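Local coordinates for cytidine deaminase (Mycobacterium leprae, PDB 3R2N), which probably catalyses the zinc-dependent hydrolytic deamination of cytidine and deoxycytidine to uridine and deoxyuridine in pyrimidine salvage, working as a homotetramer, at residues 10-21 against 79-87. Residues are numbered along the deposited sequence; the frame is centred on the assembly and turned at random. Where two conformers were deposited one is given.
Sequences WDTLQKAAVAAR and AVYCVDGNG
Tyr81 lays its ring against the first turns of helix 10-21, and Gln14 covers one face of it: Gln14 CB sits there, offset toward the rim and 3.7 Å from the ring centroid, in a CH-pi contact. With CG anti to the backbone N (chi1 -157°), the tyrosine ring is carried across the flank of the helix, and its CD1 comes within 3.4 Å of Trp10 O. The other side chains line up from Ala79 to Val83. The indole of Trp10 reaches across from the first turn to the strand, placing CH2 3.7 Å from Ala79 CB and presenting its edge, in plane, to Val80 O. Leu13 sets CD1 against Ala79 while its CB meets Tyr81 CB. One turn further, Ala17 CB packs against Val83 CG2 at 3.6 Å. The axes of helix 10-21 and strand 79-83 approach to 7.8 Å. They cross at -43°.

Polar contacts gather where the strand gives way to the turn. Gln14, its chain bent at chi2 (85°), swings its amide nearly perpendicular to the Tyr81 ring, and its NE2 donates a hydrogen bond to Gly87 O at 2.8 Å, fairly straight and lying in both the amide and the carbonyl plane. Arg21 folds back over the type I turn of Asp84 to Gly87, where NE and NH2 share Asp84 O through two weak bonds and Gly85 O lies over one guanidinium face. That same Asp84 O accepts Gly87 N, while Asp84 OD1 takes Asn86 N from above the carboxylate plane in an Asx turn.

This is helix-on-sheet packing of the cytidine deaminase fold: strand 77-83 runs between 34-39, antiparallel to it, and 109-112, parallel to it. Leu13 and Ala17 also touch strand 34-39, Ala16 and Ala20 reach strand 44-48, and Trp10 reaches strand 109-112.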
ATOM      1  N   TRP D  10       7.665  27.010  12.529  1.00 49.51           N
ATOM      2  CA  TRP D  10       7.382  25.636  12.909  1.00 48.31           C
ATOM      3  C   TRP D  10       6.268  25.520  13.953  1.00 48.55           C
ATOM      4  O   TRP D  10       5.521  24.548  13.955  1.00 47.69           O
ATOM      5  CB  TRP D  10       8.667  24.943  13.353  1.00 48.50           C
ATOM      6  CG  TRP D  10       9.697  24.845  12.260  1.00 47.01           C
ATOM      7  CD1 TRP D  10      10.777  25.669  12.075  1.00 47.66           C
ATOM      8  CD2 TRP D  10       9.753  23.863  11.204  1.00 44.48           C
ATOM      9  NE1 TRP D  10      11.505  25.255  10.979  1.00 46.57           N
ATOM     10  CE2 TRP D  10      10.896  24.155  10.421  1.00 44.27           C
ATOM     11  CE3 TRP D  10       8.952  22.761  10.853  1.00 43.66           C
ATOM     12  CZ2 TRP D  10      11.265  23.391   9.307  1.00 42.51           C
ATOM     13  CZ3 TRP D  10       9.314  21.998   9.744  1.00 42.98           C
ATOM     14  CH2 TRP D  10      10.472  22.320   8.982  1.00 43.55           C
ATOM     15  N   ASP D  11       6.161  26.519  14.826  1.00 49.80           N
ATOM     16  CA  ASP D  11       4.991  26.692  15.693  1.00 50.32           C
ATOM     17  C   ASP D  11       3.655  26.605  14.938  1.00 48.35           C
ATOM     18  O   ASP D  11       2.724  25.909  15.365  1.00 47.89           O
ATOM     19  CB  ASP D  11       5.066  28.050  16.388  1.00 52.79           C
ATOM     20  CG  ASP D  11       5.333  27.931  17.868  1.00 57.61           C
ATOM     21  OD1 ASP D  11       4.380  27.534  18.601  1.00 60.71           O
ATOM     22  OD2 ASP D  11       6.480  28.241  18.292  1.00 59.80           O
ATOM     23  N   THR D  12       3.552  27.335  13.833  1.00 46.67           N
ATOM     24  CA  THR D  12       2.307  27.371  13.079  1.00 45.31           C
ATOM     25  C   THR D  12       1.978  25.985  12.568  1.00 42.98           C
ATOM     26  O   THR D  12       0.866  25.503  12.756  1.00 42.66           O
ATOM     27  CB  THR D  12       2.388  28.355  11.938  1.00 45.07           C
ATOM     28  OG1 THR D  12       2.512  29.661  12.490  1.00 48.13           O
ATOM     29  CG2 THR D  12       1.141  28.306  11.081  1.00 44.62           C
ATOM     30  N   LEU D  13       2.960  25.336  11.955  1.00 41.60           N
ATOM     31  CA  LEU D  13       2.791  23.956  11.487  1.00 39.45           C
ATOM     32  C   LEU D  13       2.377  22.980  12.616  1.00 39.63           C
ATOM     33  O   LEU D  13       1.489  22.146  12.423  1.00 38.39           O
ATOM     34  CB  LEU D  13       4.053  23.484  10.769  1.00 38.29           C
ATOM     35  CG  LEU D  13       4.403  24.209   9.471  1.00 37.04           C
ATOM     36  CD1 LEU D  13       5.634  23.579   8.847  1.00 36.31           C
ATOM     37  CD2 LEU D  13       3.230  24.199   8.478  1.00 34.56           C
ATOM     38  N   GLN D  14       2.974  23.127  13.804  1.00 40.87           N
ATOM     39  CA  GLN D  14       2.711  22.210  14.929  1.00 41.31           C
ATOM     40  C   GLN D  14       1.278  22.347  15.454  1.00 41.32           C
ATOM     41  O   GLN D  14       0.557  21.330  15.639  1.00 41.37           O
ATOM     42  CB  GLN D  14       3.805  22.343  16.006  1.00 42.81           C
ATOM     43  CG  GLN D  14       3.369  22.696  17.416  1.00 47.21           C
ATOM     44  CD  GLN D  14       2.945  21.507  18.225  1.00 50.09           C
ATOM     45  OE1 GLN D  14       1.936  21.553  18.928  1.00 52.14           O
ATOM     46  NE2 GLN D  14       3.715  20.429  18.144  1.00 51.00           N
ATOM     47  N   LYS D  15       0.849  23.595  15.629  1.00 41.40           N
ATOM     48  CA  LYS D  15      -0.533  23.920  16.011  1.00 41.54           C
ATOM     49  C   LYS D  15      -1.530  23.441  14.957  1.00 39.70           C
ATOM     50  O   LYS D  15      -2.572  22.894  15.304  1.00 40.02           O
ATOM     51  CB  LYS D  15      -0.708  25.417  16.271  1.00 41.60           C
ATOM     52  CG  LYS D  15      -0.133  25.875  17.620  1.00 45.95           C
ATOM     53  CD  LYS D  15      -0.015  27.397  17.678  1.00 49.80           C
ATOM     54  CE  LYS D  15       1.206  27.822  18.474  1.00 55.03           C
ATOM     55  NZ  LYS D  15       0.921  28.282  19.884  1.00 56.69           N
ATOM     56  N   ALA D  16      -1.209  23.649  13.682  1.00 38.26           N
ATOM     57  CA  ALA D  16      -2.101  23.223  12.579  1.00 37.03           C
ATOM     58  C   ALA D  16      -2.256  21.712  12.535  1.00 36.01           C
ATOM     59  O   ALA D  16      -3.353  21.209  12.302  1.00 35.98           O
ATOM     60  CB  ALA D  16      -1.603  23.733  11.251  1.00 35.51           C
ATOM     61  N   ALA D  17      -1.155  20.997  12.775  1.00 35.80           N
ATOM     62  CA  ALA D  17      -1.166  19.531  12.816  1.00 35.07           C
ATOM     63  C   ALA D  17      -1.906  18.976  14.036  1.00 35.71           C
ATOM     64  O   ALA D  17      -2.586  17.967  13.933  1.00 35.90           O
ATOM     65  CB  ALA D  17       0.267  18.961  12.736  1.00 34.81           C
ATOM     66  N   VAL D  18      -1.759  19.616  15.195  1.00 37.07           N
ATOM     67  CA  VAL D  18      -2.528  19.241  16.384  1.00 37.18           C
ATOM     68  C   VAL D  18      -4.002  19.416  16.063  1.00 37.69           C
ATOM     69  O   VAL D  18      -4.808  18.517  16.326  1.00 38.17           O
ATOM     70  CB  VAL D  18      -2.135  20.109  17.614  1.00 38.87           C
ATOM     71  CG1 VAL D  18      -3.257  20.119  18.684  1.00 38.61           C
ATOM     72  CG2 VAL D  18      -0.804  19.636  18.183  1.00 37.58           C
ATOM     73  N   ALA D  19      -4.342  20.558  15.461  1.00 37.42           N
ATOM     74  CA  ALA D  19      -5.722  20.856  15.105  1.00 37.47           C
ATOM     75  C   ALA D  19      -6.300  19.805  14.149  1.00 36.69           C
ATOM     76  O   ALA D  19      -7.390  19.259  14.403  1.00 37.66           O
ATOM     77  CB  ALA D  19      -5.819  22.266  14.493  1.00 37.61           C
ATOM     78  N   ALA D  20      -5.577  19.491  13.074  1.00 35.03           N
ATOM     79  CA  ALA D  20      -6.107  18.536  12.082  1.00 34.76           C
ATOM     80  C   ALA D  20      -6.304  17.141  12.707  1.00 34.64           C
ATOM     81  O   ALA D  20      -7.223  16.401  12.332  1.00 34.71           O
ATOM     82  CB  ALA D  20      -5.198  18.456  10.835  1.00 32.92           C
ATOM     83  N   ARG D  21      -5.461  16.821  13.691  1.00 35.11           N
ATOM     84  CA  ARG D  21      -5.445  15.517  14.356  1.00 35.00           C
ATOM     85  C   ARG D  21      -6.811  15.158  14.980  1.00 35.48           C
ATOM     86  O   ARG D  21      -7.151  13.977  15.100  1.00 35.48           O
ATOM     87  CB  ARG D  21      -4.319  15.470  15.397  1.00 35.40           C
ATOM     88  CG  ARG D  21      -4.041  14.087  15.984  1.00 35.41           C
ATOM     89  CD  ARG D  21      -4.098  14.150  17.502  1.00 38.95           C
ATOM     90  NE  ARG D  21      -2.943  14.860  18.033  1.00 40.95           N
ATOM     91  CZ  ARG D  21      -2.970  15.677  19.072  1.00 42.08           C
ATOM     92  NH1 ARG D  21      -4.107  15.912  19.708  1.00 42.76           N
ATOM     93  NH2 ARG D  21      -1.851  16.266  19.468  1.00 43.21           N
ATOM     94  N   ALA D  79       7.938  22.565   3.800  1.00 32.90           N
ATOM     95  CA  ALA D  79       8.206  22.207   5.190  1.00 32.74           C
ATOM     96  C   ALA D  79       7.061  21.380   5.748  1.00 32.26           C
ATOM     97  O   ALA D  79       5.897  21.673   5.471  1.00 32.11           O
ATOM     98  CB  ALA D  79       8.446  23.455   6.045  1.00 32.99           C
ATOM     99  N   VAL D  80       7.389  20.361   6.542  1.00 31.65           N
ATOM    100  CA  VAL D  80       6.379  19.429   7.056  1.00 31.46           C
ATOM    101  C   VAL D  80       6.614  19.113   8.536  1.00 32.26           C
ATOM    102  O   VAL D  80       7.762  18.898   8.962  1.00 32.35           O
ATOM    103  CB  VAL D  80       6.376  18.098   6.247  1.00 30.75           C
ATOM    104  CG1 VAL D  80       5.396  17.107   6.825  1.00 29.88           C
ATOM    105  CG2 VAL D  80       6.044  18.356   4.817  1.00 30.65           C
ATOM    106  N   TYR D  81       5.519  19.070   9.302  1.00 32.08           N
ATOM    107  CA  TYR D  81       5.549  18.764  10.731  1.00 32.43           C
ATOM    108  C   TYR D  81       4.449  17.730  11.040  1.00 32.35           C
ATOM    109  O   TYR D  81       3.248  18.041  10.940  1.00 32.27           O
ATOM    110  CB  TYR D  81       5.289  20.054  11.527  1.00 32.91           C
ATOM    111  CG  TYR D  81       5.790  20.082  12.970  1.00 33.94           C
ATOM    112  CD1 TYR D  81       6.323  21.241  13.514  1.00 35.33           C
ATOM    113  CD2 TYR D  81       5.702  18.963  13.798  1.00 34.05           C
ATOM    114  CE1 TYR D  81       6.791  21.274  14.847  1.00 35.56           C
ATOM    115  CE2 TYR D  81       6.147  18.996  15.129  1.00 33.53           C
ATOM    116  CZ  TYR D  81       6.694  20.142  15.633  1.00 35.66           C
ATOM    117  OH  TYR D  81       7.136  20.147  16.931  1.00 36.68           O
ATOM    118  N   CYS D  82       4.864  16.513  11.400  1.00 32.40           N
ATOM    119  CA  CYS D  82       3.931  15.442  11.741  0.70 32.78           C
ATOM    120  C   CYS D  82       3.830  15.278  13.268  1.00 33.48           C
ATOM    121  O   CYS D  82       4.841  15.382  13.997  1.00 34.48           O
ATOM    122  CB  CYS D  82       4.400  14.156  11.063  0.70 32.84           C
ATOM    123  SG  CYS D  82       3.293  12.757  11.080  0.70 34.31           S
ATOM    124  N   VAL D  83       2.613  15.040  13.756  1.00 33.14           N
ATOM    125  CA  VAL D  83       2.390  14.953  15.203  1.00 33.94           C
ATOM    126  C   VAL D  83       1.669  13.703  15.688  1.00 34.38           C
ATOM    127  O   VAL D  83       0.810  13.131  14.979  1.00 33.47           O
ATOM    128  CB  VAL D  83       1.601  16.162  15.748  1.00 34.96           C
ATOM    129  CG1 VAL D  83       2.427  17.494  15.610  1.00 33.82           C
ATOM    130  CG2 VAL D  83       0.202  16.209  15.123  1.00 33.25           C
ATOM    131  N   ASP D  84       2.009  13.279  16.904  1.00 34.92           N
ATOM    132  CA  ASP D  84       1.284  12.186  17.527  1.00 34.97           C
ATOM    133  C   ASP D  84       0.226  12.740  18.500  1.00 36.48           C
ATOM    134  O   ASP D  84      -0.001  13.957  18.544  1.00 36.67           O
ATOM    135  CB  ASP D  84       2.246  11.216  18.209  1.00 35.56           C
ATOM    136  CG  ASP D  84       2.959  11.834  19.415  1.00 36.74           C
ATOM    137  OD1 ASP D  84       2.495  12.867  19.957  1.00 37.77           O
ATOM    138  OD2 ASP D  84       3.997  11.283  19.814  1.00 37.88           O
ATOM    139  N   GLY D  85      -0.408  11.854  19.275  1.00 37.49           N
ATOM    140  CA  GLY D  85      -1.468  12.229  20.218  1.00 39.17           C
ATOM    141  C   GLY D  85      -1.082  13.219  21.316  1.00 41.28           C
ATOM    142  O   GLY D  85      -1.960  13.835  21.920  1.00 41.91           O
ATOM    143  N   ASN D  86       0.220  13.377  21.573  1.00 42.31           N
ATOM    144  CA  ASN D  86       0.705  14.353  22.567  1.00 44.22           C
ATOM    145  C   ASN D  86       1.171  15.646  21.923  1.00 43.86           C
ATOM    146  O   ASN D  86       1.568  16.592  22.626  1.00 44.40           O
ATOM    147  CB  ASN D  86       1.815  13.772  23.453  1.00 45.21           C
ATOM    148  CG  ASN D  86       1.356  12.544  24.233  1.00 48.23           C
ATOM    149  OD1 ASN D  86       0.184  12.441  24.643  1.00 51.33           O
ATOM    150  ND2 ASN D  86       2.273  11.591  24.430  1.00 49.35           N
ATOM    151  N   GLY D  87       1.111  15.682  20.591  1.00 41.86           N
ATOM    152  CA  GLY D  87       1.570  16.842  19.843  1.00 41.51           C
ATOM    153  C   GLY D  87       3.073  16.867  19.640  1.00 41.39           C
ATOM    154  O   GLY D  87       3.625  17.852  19.154  1.00 41.31           O
TER